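Local structure of beta-lactamase (Nostoc sp., 6NHS) at residues 70-75 / 129-134. The protein probably hydrolyses the amide bond of the beta-lactam ring in penicillin-like antibiotics, as a class D, serine-type beta-lactamase. Numbering follows the deposited sequence.
Sequences SLVALE and EKFIKQ
Val72 and Phe131 meet between two helices and carry most of this small contact, which buries 152 Å² in total. Each points its CB at the other helix, and the two side chains pass alongside each other, running in opposite senses. Val72 CG1 stands anti to the backbone N (chi1 177°), which lays it over one face of the Phe131 ring. There it makes a CH-pi contact 4.0 Å from the ring centroid, 25° off the normal. It is displaced toward the rim on the CD2 side, where Val72 CG1 comes within 3.7 Å of Phe131 CD2. The second methyl, Val72 CG2, rests instead on the root of the ring, 3.7 Å from Phe131 CB, and the valine fork thus spans the aromatic side chain from CB to CE2. At the far end of the ring, Glu75 CG approaches Phe131 CZ obliquely at 4.2 Å. The helices involved, 65-76 and 125-135, belong to the helical part of the penicillin-recognising serine hydrolase fold, away from the six-stranded antiparallel sheet. The start of helix 65-76 carries Lys66 of a probable SxxK motif, whose serine, Ser63, just precedes the helix. Phe131 also touches Phe68 and Thr76 along the same helix, while Val72 packs on Ile123 of helix 113-123. Only the aliphatic part of Glu75 serves the contact: CG stands anti to the backbone N (chi1 -169°), and a bend at CG then swings the carboxylate off from helix 125-135. There OE1 is hydrogen-bonded to both Ser179 N and Thr182 OG1, tying the acid to the start of helix 180-189. One turn apart on the outer side of helix 125-135, Lys133 NZ donates to Glu129 OE2 at 2.9 Å, nearly along the C-O axis, in a salt bridge turned away from helix 65-76.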
loop_
_atom_site.group_PDB
_atom_site.type_symbol
_atom_site.label_atom_id
_atom_site.label_comp_id
_atom_site.label_asym_id
_atom_site.label_seq_id
_atom_site.Cartn_x
_atom_site.Cartn_y
_atom_site.Cartn_z
ATOM N N SER A 70 9.479 1.488 2.152
ATOM C CA SER A 70 10.480 1.418 1.087
ATOM C C SER A 70 11.118 2.778 0.839
ATOM O O SER A 70 12.335 2.876 0.642
ATOM C CB SER A 70 9.843 0.908 -0.214
ATOM O OG SER A 70 9.237 -0.363 -0.050
ATOM N N LEU A 71 10.299 3.835 0.817
ATOM C CA LEU A 71 10.805 5.189 0.611
ATOM C C LEU A 71 11.795 5.582 1.696
ATOM O O LEU A 71 12.883 6.095 1.404
ATOM C CB LEU A 71 9.638 6.177 0.586
ATOM C CG LEU A 71 8.674 5.999 -0.581
ATOM C CD1 LEU A 71 7.323 6.657 -0.269
ATOM C CD2 LEU A 71 9.309 6.600 -1.835
ATOM N N VAL A 72 11.426 5.368 2.961
ATOM C CA VAL A 72 12.284 5.797 4.062
ATOM C C VAL A 72 13.554 4.957 4.099
ATOM O O VAL A 72 14.650 5.471 4.356
ATOM C CB VAL A 72 11.517 5.727 5.395
ATOM C CG1 VAL A 72 12.421 6.113 6.557
ATOM C CG2 VAL A 72 10.256 6.632 5.346
ATOM N N ALA A 73 13.425 3.655 3.837
ATOM C CA ALA A 73 14.581 2.765 3.872
ATOM C C ALA A 73 15.614 3.173 2.832
ATOM O O ALA A 73 16.812 3.240 3.122
ATOM C CB ALA A 73 14.135 1.318 3.652
ATOM N N LEU A 74 15.165 3.446 1.608
ATOM C CA LEU A 74 16.081 3.889 0.561
ATOM C C LEU A 74 16.628 5.278 0.856
ATOM O O LEU A 74 17.823 5.532 0.662
ATOM C CB LEU A 74 15.376 3.871 -0.798
ATOM C CG LEU A 74 15.131 2.465 -1.364
ATOM C CD1 LEU A 74 14.051 2.512 -2.463
ATOM C CD2 LEU A 74 16.429 1.849 -1.893
ATOM N N GLU A 75 15.773 6.191 1.322
ATOM C CA GLU A 75 16.222 7.559 1.563
ATOM C C GLU A 75 17.278 7.614 2.660
ATOM O O GLU A 75 18.269 8.346 2.537
ATOM C CB GLU A 75 15.036 8.455 1.922
ATOM C CG GLU A 75 15.380 9.934 1.929
ATOM C CD GLU A 75 15.731 10.459 0.548
ATOM O OE1 GLU A 75 15.279 9.868 -0.457
ATOM O OE2 GLU A 75 16.458 11.466 0.462
ATOM N N GLU A 129 9.728 7.975 13.233
ATOM C CA GLU A 129 8.748 8.955 13.691
ATOM C C GLU A 129 8.888 10.275 12.937
ATOM O O GLU A 129 7.888 10.908 12.589
ATOM C CB GLU A 129 8.888 9.177 15.200
ATOM C CG GLU A 129 7.596 9.676 15.845
ATOM C CD GLU A 129 7.788 10.175 17.257
ATOM O OE1 GLU A 129 8.634 9.622 17.990
ATOM O OE2 GLU A 129 7.092 11.138 17.633
ATOM N N LYS A 130 10.127 10.711 12.680
ATOM C CA LYS A 130 10.336 11.960 11.952
ATOM C C LYS A 130 9.726 11.892 10.558
ATOM O O LYS A 130 9.019 12.813 10.133
ATOM C CB LYS A 130 11.829 12.288 11.865
ATOM C CG LYS A 130 12.444 12.771 13.167
ATOM C CD LYS A 130 13.823 13.375 12.940
ATOM C CE LYS A 130 14.625 13.425 14.232
ATOM N NZ LYS A 130 13.823 13.966 15.363
ATOM N N PHE A 131 9.985 10.801 9.830
ATOM C CA PHE A 131 9.442 10.684 8.477
ATOM C C PHE A 131 7.923 10.552 8.492
ATOM O O PHE A 131 7.239 11.133 7.641
ATOM C CB PHE A 131 10.075 9.495 7.751
ATOM C CG PHE A 131 11.379 9.826 7.080
ATOM C CD1 PHE A 131 11.396 10.383 5.808
ATOM C CD2 PHE A 131 12.586 9.587 7.722
ATOM C CE1 PHE A 131 12.600 10.695 5.182
ATOM C CE2 PHE A 131 13.792 9.891 7.106
ATOM C CZ PHE A 131 13.801 10.449 5.835
ATOM N N ILE A 132 7.382 9.791 9.450
ATOM C CA ILE A 132 5.930 9.650 9.573
ATOM C C ILE A 132 5.274 11.018 9.722
ATOM O O ILE A 132 4.277 11.330 9.061
ATOM C CB ILE A 132 5.585 8.728 10.758
ATOM C CG1 ILE A 132 5.896 7.263 10.425
ATOM C CG2 ILE A 132 4.127 8.885 11.148
ATOM C CD1 ILE A 132 4.847 6.580 9.553
ATOM N N LYS A 133 5.824 11.856 10.596
ATOM C CA LYS A 133 5.215 13.156 10.852
ATOM C C LYS A 133 5.492 14.145 9.725
ATOM O O LYS A 133 4.624 14.954 9.383
ATOM C CB LYS A 133 5.704 13.697 12.195
ATOM C CG LYS A 133 5.221 12.866 13.378
ATOM C CD LYS A 133 5.596 13.493 14.708
ATOM C CE LYS A 133 4.941 12.747 15.862
ATOM N NZ LYS A 133 5.247 13.356 17.195
ATOM N N GLN A 134 6.686 14.091 9.127
ATOM C CA GLN A 134 6.987 14.985 8.011
ATOM C C GLN A 134 6.089 14.689 6.815
ATOM O O GLN A 134 5.572 15.611 6.169
ATOM C CB GLN A 134 8.461 14.854 7.632
ATOM C CG GLN A 134 9.012 15.993 6.803
ATOM C CD GLN A 134 10.529 15.950 6.707
ATOM O OE1 GLN A 134 11.156 16.874 6.186
ATOM N NE2 GLN A 134 11.128 14.871 7.210
#